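Local structure of phosphate-binding protein (Xanthomonas axonopodis pv. citri, 5UB3) at residues S11-P14 with A15-Y18. The protein probably acts as a periplasmic binding protein of the phosphonate-binding family, serving as the sensor partner of a diguanylate cyclase. Numbering follows the deposited sequence.
Sequences SDDP and ASHY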
# COMPACT_ATOMS: atom_id res chain seq x y z
N SER A 11 9.06 3.52 -0.77
CA SER A 11 9.78 2.30 -0.84
C SER A 11 10.67 2.17 0.35
O SER A 11 11.44 3.06 0.63
CB SER A 11 10.63 2.29 -2.09
OG SER A 11 11.56 1.19 -2.10
N ASP A 12 10.66 1.00 0.94
CA ASP A 12 11.69 0.63 1.94
C ASP A 12 12.87 -0.11 1.30
O ASP A 12 13.68 -0.65 2.02
CB ASP A 12 11.10 -0.29 3.03
CG ASP A 12 10.34 -1.53 2.47
OD1 ASP A 12 10.35 -1.81 1.23
OD2 ASP A 12 9.68 -2.22 3.28
N ASP A 13 12.95 -0.17 -0.02
CA ASP A 13 13.93 -1.04 -0.69
C ASP A 13 14.19 -0.54 -2.11
O ASP A 13 13.93 -1.23 -3.09
CB ASP A 13 13.36 -2.45 -0.68
CG ASP A 13 14.32 -3.50 -1.22
OD1 ASP A 13 15.52 -3.25 -1.36
OD2 ASP A 13 13.79 -4.59 -1.55
N PRO A 14 14.62 0.72 -2.21
CA PRO A 14 14.74 1.35 -3.53
C PRO A 14 15.64 0.61 -4.53
O PRO A 14 15.33 0.60 -5.70
CB PRO A 14 15.32 2.72 -3.22
CG PRO A 14 15.90 2.61 -1.84
CD PRO A 14 15.05 1.62 -1.14
N ALA A 15 16.73 0.02 -4.06
CA ALA A 15 17.60 -0.86 -4.88
C ALA A 15 16.82 -1.84 -5.72
O ALA A 15 17.05 -2.02 -6.93
CB ALA A 15 18.56 -1.61 -3.97
N SER A 16 15.83 -2.45 -5.07
CA SER A 16 14.97 -3.41 -5.73
C SER A 16 13.78 -2.79 -6.48
O SER A 16 13.37 -3.27 -7.55
CB SER A 16 14.51 -4.45 -4.70
OG SER A 16 13.12 -4.63 -4.77
N HIS A 17 13.19 -1.71 -5.96
CA HIS A 17 11.97 -1.19 -6.60
C HIS A 17 12.27 -0.35 -7.82
O HIS A 17 11.39 -0.15 -8.63
CB HIS A 17 11.11 -0.43 -5.59
CG HIS A 17 10.63 -1.33 -4.48
ND1 HIS A 17 9.76 -2.38 -4.71
CD2 HIS A 17 10.97 -1.40 -3.18
CE1 HIS A 17 9.55 -3.03 -3.58
NE2 HIS A 17 10.28 -2.47 -2.64
N TYR A 18 13.50 0.17 -7.92
CA TYR A 18 13.92 0.90 -9.12
C TYR A 18 13.54 0.17 -10.37
O TYR A 18 12.93 0.74 -11.27
CB TYR A 18 15.40 1.09 -9.13
CG TYR A 18 15.89 1.93 -10.30
CD1 TYR A 18 15.95 3.31 -10.21
CD2 TYR A 18 16.28 1.32 -11.46
CE1 TYR A 18 16.38 4.07 -11.30
CE2 TYR A 18 16.67 2.05 -12.56
CZ TYR A 18 16.77 3.39 -12.45
OH TYR A 18 17.22 4.03 -13.54
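The N-terminus of helix 14-28, where the loop after strand 4-8 turns into the helix, brings Asp13 against Ser16 and His17. Asp13 holds the N-cap position, but the evidence for the helix start lies in its backbone: its carbonyl O accepts the amide of His17 (N to O 3.0 Å), the donor lying in the carbonyl plane with an N-H...O angle of 151°. Ser16 N reaches that same Asp13 O, but at 130° this bond is weak. One turn of helix is confirmed by Tyr18 N, which meets Pro14 O at 2.9 Å.

The Asp13 carboxylate does not cap a backbone amide. With CG anti to the backbone N, it extends alongside Ser16, where OD2 comes 3.2 Å from Ser16 CB. Ser16 OG is 3.3 Å from the same OD2, at most a weak hydrogen bond.

With CG anti to its own carbonyl carbon (chi1 -63°), His17 points back toward the loop and meets it with its CD2 edge. There CD2 is 3.6 Å from Asp13 CB, while Ser16 OG sits over the centre of one ring face, 4.0 Å above the plane. Asp13 N lies in plane at the ring edge. A hydrogen bond from ND1 to Gln20 OE1, farther along the helix, helps fix the ring's rotation, and Arg9 and Met44 also touch it. Asp12 OD1 comes to the ring edge near its plane, 3.9 Å from NE2.

Asp13 N donates to Ser11 OG at 2.8 Å, the bond of an ST turn, though this hydroxyl is doubtfully placed, lying too near the histidine ring. In this periplasmic binding protein fold the loop after strand 4-8 thus passes, probably by way of that ST turn, through Asp13 at the N-cap into Pro14, first residue of helix 14-28.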